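Local coordinates for malonyl CoA-acyl carrier protein transacylase (Burkholderia pseudomallei, PDB 3G87) that probably transfers the malonyl group of malonyl-CoA to holo-acyl carrier protein, giving malonyl-ACP and free CoA, at residues S16-R28 with I44-G57. Residues are numbered along the deposited sequence; the frame is centred on the assembly and turned at random.
Sequences SQAKGMGGALFDR and IRALCVDDPRDELG
F26 packs as a knob into the hole formed by I44, R45, C48 and V49, where the glycine-rich loop and short helix of 16-28 meet helix 44-50 and the turn after it. The contact lies toward the periphery of the acyltransferase domain, beside helix 59-81. R45 CA sits over one face of the F26 ring, 3.9 Å from its centroid, in CH-pi contact. I44 CG2 approaches F26 CE2 at 3.7 Å, and C48 SG makes an oblique sulfur-aromatic contact. L56 CD1 lies against the backbone of K19, and M21 CG meets C48 CB at 3.9 Å.

A sound hydrogen bond ties the loop to the C-terminal end of helix 44-50: G20 N donates to C48 O at 2.7 Å, nearly straight (173°) and in the carbonyl plane. K19 NZ to D50 O, at 2.6 Å, is a bond of doubtful geometry, with CE crowded against the same oxygen.

D27 OD2 lies 4.3 Å from R45 NE, out of the guanidinium plane. Water 2 accepts from R45 NE and D27 N and donates to G23 O; water 3 accepts from R45 NH2 and donates weakly to D27 OD2. The K19 charge lies near the helix C-terminus, D51 and D54, which would be favourable. The contact combines a largely apolar socket, lined partly by the aliphatic stem of R45, with a polar margin pinned by G20 N to C48 O.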
ATOM      1  N   SER A  16      -1.724   8.609   1.644  1.00 20.20           N
ATOM      2  CA  SER A  16      -1.714   8.937   3.059  1.00 20.28           C
ATOM      3  C   SER A  16      -0.637   9.926   3.428  1.00 19.51           C
ATOM      4  O   SER A  16      -0.610  10.402   4.508  1.00 19.79           O
ATOM      5  CB  SER A  16      -1.682   7.688   3.953  1.00 19.21           C
ATOM      6  OG  SER A  16      -0.560   6.906   3.752  1.00 19.70           O
ATOM      7  N   GLN A  17       0.244  10.206   2.502  1.00 19.42           N
ATOM      8  CA  GLN A  17       1.394  11.101   2.776  1.00 18.83           C
ATOM      9  C   GLN A  17       0.904  12.543   2.858  1.00 19.00           C
ATOM     10  O   GLN A  17      -0.135  12.872   2.300  1.00 20.14           O
ATOM     11  CB  GLN A  17       2.442  10.971   1.659  1.00 17.97           C
ATOM     12  CG  GLN A  17       2.094  11.708   0.364  1.00 15.92           C
ATOM     13  CD  GLN A  17       0.986  11.014  -0.480  1.00 19.59           C
ATOM     14  OE1 GLN A  17       0.674   9.846  -0.274  1.00 14.44           O
ATOM     15  NE2 GLN A  17       0.402  11.754  -1.437  1.00 14.05           N
ATOM     16  N   ALA A  18       1.652  13.402   3.534  1.00 18.16           N
ATOM     17  CA  ALA A  18       1.281  14.812   3.711  1.00 17.83           C
ATOM     18  C   ALA A  18       2.538  15.528   4.177  1.00 18.38           C
ATOM     19  O   ALA A  18       3.327  14.972   4.958  1.00 18.39           O
ATOM     20  CB  ALA A  18       0.222  14.958   4.821  1.00 17.31           C
ATOM     21  N   LYS A  19       2.719  16.765   3.759  1.00 18.97           N
ATOM     22  CA  LYS A  19       3.878  17.538   4.192  1.00 19.81           C
ATOM     23  C   LYS A  19       3.809  17.609   5.736  1.00 19.85           C
ATOM     24  O   LYS A  19       2.758  17.946   6.278  1.00 21.29           O
ATOM     25  CB  LYS A  19       3.744  18.925   3.578  1.00 19.86           C
ATOM     26  CG  LYS A  19       4.882  19.895   3.734  1.00 20.33           C
ATOM     27  CD  LYS A  19       4.306  21.309   3.731  1.00 24.02           C
ATOM     28  CE  LYS A  19       5.341  22.426   3.524  1.00 26.36           C
ATOM     29  NZ  LYS A  19       5.553  22.712   2.033  1.00 29.42           N
ATOM     30  N   GLY A  20       4.902  17.286   6.423  1.00 19.09           N
ATOM     31  CA  GLY A  20       4.981  17.371   7.881  1.00 17.84           C
ATOM     32  C   GLY A  20       5.114  15.961   8.461  1.00 19.00           C
ATOM     33  O   GLY A  20       5.486  15.789   9.632  1.00 19.13           O
ATOM     34  N   MET A  21       4.856  14.944   7.632  1.00 18.08           N
ATOM     35  CA  MET A  21       4.973  13.551   8.049  1.00 18.08           C
ATOM     36  C   MET A  21       6.404  13.210   8.516  1.00 18.18           C
ATOM     37  O   MET A  21       7.414  13.716   7.972  1.00 18.19           O
ATOM     38  CB  MET A  21       4.535  12.604   6.926  1.00 17.15           C
ATOM     39  CG  MET A  21       5.480  12.608   5.749  1.00 16.86           C
ATOM     40  SD  MET A  21       4.933  11.951   4.132  1.00 20.75           S
ATOM     41  CE  MET A  21       4.516  10.293   4.517  1.00 17.75           C
ATOM     42  N   GLY A  22       6.494  12.331   9.462  1.00 17.93           N
ATOM     43  CA  GLY A  22       7.770  12.024  10.025  1.00 20.44           C
ATOM     44  C   GLY A  22       8.114  12.900  11.190  1.00 20.40           C
ATOM     45  O   GLY A  22       8.143  12.434  12.242  1.00 21.30           O
ATOM     46  N   GLY A  23       8.375  14.169  10.961  1.00 21.01           N
ATOM     47  CA  GLY A  23       8.606  15.111  12.029  1.00 21.71           C
ATOM     48  C   GLY A  23       9.906  14.906  12.758  1.00 22.06           C
ATOM     49  O   GLY A  23      10.916  14.873  12.170  1.00 20.80           O
ATOM     50  N   ALA A  24       9.834  14.718  14.051  1.00 22.60           N
ATOM     51  CA  ALA A  24      11.006  14.585  14.872  1.00 23.06           C
ATOM     52  C   ALA A  24      11.606  13.205  14.856  1.00 23.40           C
ATOM     53  O   ALA A  24      12.707  13.029  15.242  1.00 23.26           O
ATOM     54  CB  ALA A  24      10.714  15.017  16.226  1.00 24.19           C
ATOM     55  N   LEU A  25      10.861  12.238  14.348  1.00 23.15           N
ATOM     56  CA  LEU A  25      11.377  10.917  14.091  1.00 22.12           C
ATOM     57  C   LEU A  25      12.626  10.882  13.268  1.00 21.48           C
ATOM     58  O   LEU A  25      13.389  10.020  13.437  1.00 22.30           O
ATOM     59  CB  LEU A  25      10.365  10.075  13.388  1.00 21.19           C
ATOM     60  CG  LEU A  25       9.206   9.544  14.211  1.00 24.24           C
ATOM     61  CD1 LEU A  25       8.194   8.956  13.300  1.00 20.05           C
ATOM     62  CD2 LEU A  25       9.696   8.547  15.210  1.00 19.96           C
ATOM     63  N   PHE A  26      12.808  11.809  12.358  1.00 19.94           N
ATOM     64  CA  PHE A  26      13.985  11.817  11.521  1.00 20.32           C
ATOM     65  C   PHE A  26      15.281  12.026  12.258  1.00 20.65           C
ATOM     66  O   PHE A  26      16.213  11.405  11.984  1.00 21.95           O
ATOM     67  CB  PHE A  26      13.870  12.833  10.383  1.00 19.09           C
ATOM     68  CG  PHE A  26      12.987  12.388   9.284  1.00 17.70           C
ATOM     69  CD1 PHE A  26      11.769  12.946   9.090  1.00 14.58           C
ATOM     70  CD2 PHE A  26      13.362  11.394   8.468  1.00 13.88           C
ATOM     71  CE1 PHE A  26      10.986  12.496   8.122  1.00 15.95           C
ATOM     72  CE2 PHE A  26      12.588  10.990   7.537  1.00 11.64           C
ATOM     73  CZ  PHE A  26      11.406  11.520   7.350  1.00 12.55           C
ATOM     74  N   ASP A  27      15.310  12.954  13.162  1.00 20.97           N
ATOM     75  CA  ASP A  27      16.460  13.198  14.026  1.00 22.20           C
ATOM     76  C   ASP A  27      16.567  12.143  15.129  1.00 22.81           C
ATOM     77  O   ASP A  27      17.682  11.796  15.505  1.00 24.54           O
ATOM     78  CB  ASP A  27      16.342  14.567  14.703  1.00 22.57           C
ATOM     79  CG  ASP A  27      16.553  15.737  13.749  1.00 22.58           C
ATOM     80  OD1 ASP A  27      17.312  15.641  12.745  1.00 21.33           O
ATOM     81  OD2 ASP A  27      15.944  16.776  14.050  1.00 26.73           O
ATOM     82  N   ARG A  28      15.439  11.648  15.666  1.00 21.53           N
ATOM     83  CA  ARG A  28      15.504  10.551  16.618  1.00 21.12           C
ATOM     84  C   ARG A  28      16.260   9.386  16.025  1.00 20.56           C
ATOM     85  O   ARG A  28      17.074   8.771  16.719  1.00 21.10           O
ATOM     86  CB  ARG A  28      14.105  10.088  17.051  1.00 21.17           C
ATOM     87  CG  ARG A  28      14.130   8.840  17.961  1.00 22.80           C
ATOM     88  CD  ARG A  28      12.681   8.389  18.323  1.00 23.31           C
ATOM     89  NE  ARG A  28      12.726   7.195  19.165  1.00 20.27           N
ATOM     90  CZ  ARG A  28      11.709   6.720  19.874  1.00 21.59           C
ATOM     91  NH1 ARG A  28      10.528   7.331  19.831  1.00 17.90           N
ATOM     92  NH2 ARG A  28      11.881   5.634  20.638  1.00 20.06           N
ATOM     93  N   ILE A  44      15.706  12.951   2.833  1.00 17.00           N
ATOM     94  CA  ILE A  44      14.407  12.381   3.050  1.00 16.05           C
ATOM     95  C   ILE A  44      13.598  13.280   4.000  1.00 16.55           C
ATOM     96  O   ILE A  44      12.364  13.383   3.905  1.00 15.67           O
ATOM     97  CB  ILE A  44      14.555  10.891   3.542  1.00 16.30           C
ATOM     98  CG1 ILE A  44      13.203  10.183   3.623  1.00 15.52           C
ATOM     99  CG2 ILE A  44      15.176  10.796   4.906  1.00 16.44           C
ATOM    100  CD1 ILE A  44      12.399  10.108   2.312  1.00 19.65           C
ATOM    101  N   ARG A  45      14.309  13.954   4.915  1.00 17.00           N
ATOM    102  CA  ARG A  45      13.632  14.752   5.945  1.00 16.98           C
ATOM    103  C   ARG A  45      13.058  16.001   5.307  1.00 17.20           C
ATOM    104  O   ARG A  45      11.953  16.405   5.638  1.00 16.75           O
ATOM    105  CB  ARG A  45      14.584  15.135   7.106  1.00 16.92           C
ATOM    106  CG  ARG A  45      13.837  15.913   8.215  1.00 13.15           C
ATOM    107  CD  ARG A  45      14.801  16.643   9.155  1.00 17.71           C
ATOM    108  NE  ARG A  45      14.067  17.241  10.257  1.00 18.78           N
ATOM    109  CZ  ARG A  45      13.434  18.394  10.221  1.00 19.52           C
ATOM    110  NH1 ARG A  45      13.490  19.149   9.134  1.00 18.47           N
ATOM    111  NH2 ARG A  45      12.754  18.789  11.312  1.00 21.64           N
ATOM    112  N   ALA A  46      13.837  16.621   4.417  1.00 18.19           N
ATOM    113  CA  ALA A  46      13.401  17.807   3.706  1.00 18.41           C
ATOM    114  C   ALA A  46      12.155  17.458   2.881  1.00 18.81           C
ATOM    115  O   ALA A  46      11.162  18.175   2.930  1.00 19.44           O
ATOM    116  CB  ALA A  46      14.506  18.314   2.811  1.00 17.72           C
ATOM    117  N   LEU A  47      12.199  16.355   2.145  1.00 18.23           N
ATOM    118  CA  LEU A  47      11.094  15.990   1.255  1.00 17.78           C
ATOM    119  C   LEU A  47       9.823  15.833   2.083  1.00 18.49           C
ATOM    120  O   LEU A  47       8.738  16.312   1.686  1.00 18.48           O
ATOM    121  CB  LEU A  47      11.446  14.679   0.516  1.00 16.45           C
ATOM    122  CG  LEU A  47      10.294  13.939  -0.228  1.00 16.59           C
ATOM    123  CD1 LEU A  47       9.816  14.683  -1.493  1.00 12.64           C
ATOM    124  CD2 LEU A  47      10.689  12.546  -0.630  1.00 12.48           C
ATOM    125  N   CYS A  48       9.968  15.177   3.250  1.00 19.17           N
ATOM    126  CA  CYS A  48       8.833  14.887   4.164  1.00 19.53           C
ATOM    127  C   CYS A  48       8.255  16.051   5.021  1.00 20.40           C
ATOM    128  O   CYS A  48       6.985  16.265   5.098  1.00 19.74           O
ATOM    129  CB  CYS A  48       9.173  13.683   5.064  1.00 19.64           C
ATOM    130  SG  CYS A  48       9.256  12.051   4.193  1.00 19.38           S
ATOM    131  N   VAL A  49       9.162  16.790   5.673  1.00 21.93           N
ATOM    132  CA  VAL A  49       8.766  17.835   6.636  1.00 22.86           C
ATOM    133  C   VAL A  49       8.481  19.148   5.902  1.00 24.23           C
ATOM    134  O   VAL A  49       7.424  19.746   6.113  1.00 24.88           O
ATOM    135  CB  VAL A  49       9.807  18.015   7.789  1.00 23.95           C
ATOM    136  CG1 VAL A  49       9.475  19.236   8.626  1.00 21.24           C
ATOM    137  CG2 VAL A  49       9.899  16.748   8.662  1.00 19.97           C
ATOM    138  N   ASP A  50       9.381  19.548   5.007  1.00 24.27           N
ATOM    139  CA  ASP A  50       9.275  20.825   4.302  1.00 26.21           C
ATOM    140  C   ASP A  50       8.635  20.727   2.898  1.00 27.35           C
ATOM    141  O   ASP A  50       7.940  21.660   2.485  1.00 27.63           O
ATOM    142  CB  ASP A  50      10.662  21.484   4.124  1.00 25.40           C
ATOM    143  CG  ASP A  50      11.519  21.480   5.434  1.00 28.36           C
ATOM    144  OD1 ASP A  50      10.859  21.745   6.502  1.00 24.03           O
ATOM    145  OD2 ASP A  50      12.828  21.242   5.365  1.00 23.45           O
ATOM    146  N   ASP A  51       8.881  19.623   2.167  1.00 27.64           N
ATOM    147  CA  ASP A  51       8.465  19.455   0.769  1.00 28.39           C
ATOM    148  C   ASP A  51       8.564  20.695  -0.144  1.00 29.53           C
ATOM    149  O   ASP A  51       7.567  21.073  -0.750  1.00 29.17           O
ATOM    150  CB  ASP A  51       7.061  18.841   0.643  1.00 27.92           C
ATOM    151  CG  ASP A  51       6.824  18.220  -0.758  1.00 28.72           C
ATOM    152  OD1 ASP A  51       7.811  18.104  -1.540  1.00 23.24           O
ATOM    153  OD2 ASP A  51       5.653  17.857  -1.085  1.00 32.20           O
ATOM    154  N   PRO A  52       9.723  21.277  -0.308  1.00 30.14           N
ATOM    155  CA  PRO A  52       9.863  22.506  -1.050  1.00 31.06           C
ATOM    156  C   PRO A  52       9.479  22.525  -2.516  1.00 30.73           C
ATOM    157  O   PRO A  52       8.998  23.505  -2.908  1.00 30.04           O
ATOM    158  CB  PRO A  52      11.325  22.844  -0.852  1.00 31.72           C
ATOM    159  CG  PRO A  52      11.884  21.747  -0.268  1.00 32.12           C
ATOM    160  CD  PRO A  52      10.930  21.017   0.447  1.00 31.25           C
ATOM    161  N   ARG A  53       9.661  21.463  -3.266  1.00 30.22           N
ATOM    162  CA  ARG A  53       9.301  21.414  -4.651  1.00 30.11           C
ATOM    163  C   ARG A  53       7.987  20.689  -4.874  1.00 30.31           C
ATOM    164  O   ARG A  53       7.686  20.276  -5.943  1.00 29.92           O
ATOM    165  CB  ARG A  53      10.418  20.786  -5.449  1.00 29.34           C
ATOM    166  CG  ARG A  53      11.685  21.489  -5.327  1.00 29.12           C
ATOM    167  CD  ARG A  53      12.805  20.816  -6.066  1.00 30.76           C
ATOM    168  NE  ARG A  53      13.284  19.687  -5.301  1.00 33.23           N
ATOM    169  CZ  ARG A  53      13.953  19.773  -4.176  1.00 30.81           C
ATOM    170  NH1 ARG A  53      14.285  20.922  -3.690  1.00 31.17           N
ATOM    171  NH2 ARG A  53      14.323  18.704  -3.558  1.00 29.56           N
ATOM    172  N   ASP A  54       7.212  20.558  -3.823  1.00 30.33           N
ATOM    173  CA  ASP A  54       5.932  19.935  -3.907  1.00 30.30           C
ATOM    174  C   ASP A  54       5.968  18.602  -4.633  1.00 29.34           C
ATOM    175  O   ASP A  54       5.299  18.380  -5.576  1.00 28.99           O
ATOM    176  CB  ASP A  54       4.948  20.918  -4.488  1.00 31.21           C
ATOM    177  CG  ASP A  54       4.789  22.141  -3.627  1.00 34.24           C
ATOM    178  OD1 ASP A  54       3.959  22.080  -2.743  1.00 34.25           O
ATOM    179  OD2 ASP A  54       5.488  23.148  -3.810  1.00 37.56           O
ATOM    180  N   GLU A  55       6.804  17.732  -4.113  1.00 29.24           N
ATOM    181  CA  GLU A  55       7.211  16.480  -4.701  1.00 28.89           C
ATOM    182  C   GLU A  55       6.515  15.287  -4.113  1.00 27.66           C
ATOM    183  O   GLU A  55       6.458  14.289  -4.738  1.00 28.21           O
ATOM    184  CB  GLU A  55       8.707  16.300  -4.535  1.00 29.51           C
ATOM    185  CG  GLU A  55       9.493  16.982  -5.565  1.00 31.58           C
ATOM    186  CD  GLU A  55      10.922  17.192  -5.212  1.00 33.85           C
ATOM    187  OE1 GLU A  55      11.312  17.027  -4.098  1.00 34.95           O
ATOM    188  OE2 GLU A  55      11.667  17.553  -6.068  1.00 34.42           O
ATOM    189  N   LEU A  56       5.971  15.424  -2.921  1.00 26.38           N
ATOM    190  CA  LEU A  56       5.351  14.334  -2.196  1.00 25.32           C
ATOM    191  C   LEU A  56       4.276  13.567  -2.961  1.00 25.90           C
ATOM    192  O   LEU A  56       4.164  12.398  -2.810  1.00 26.10           O
ATOM    193  CB  LEU A  56       4.854  14.786  -0.823  1.00 24.03           C
ATOM    194  CG  LEU A  56       5.808  14.789   0.369  1.00 20.44           C
ATOM    195  CD1 LEU A  56       5.169  15.344   1.558  1.00 14.64           C
ATOM    196  CD2 LEU A  56       6.528  13.510   0.700  1.00 13.94           C
ATOM    197  N   GLY A  57       3.525  14.241  -3.806  1.00 25.12           N
ATOM    198  CA  GLY A  57       2.506  13.590  -4.611  1.00 24.67           C
ATOM    199  C   GLY A  57       2.927  12.884  -5.914  1.00 25.10           C
ATOM    200  O   GLY A  57       2.091  12.235  -6.623  1.00 24.46           O
TER
HETATM  201  O   HOH W   1       3.244  21.866   0.069  1.00 46.17           O
HETATM  202  O   HOH W   2      13.365  15.474  12.682  1.00 14.62           O
HETATM  203  O   HOH W   3      12.717  17.705  14.081  1.00 28.60           O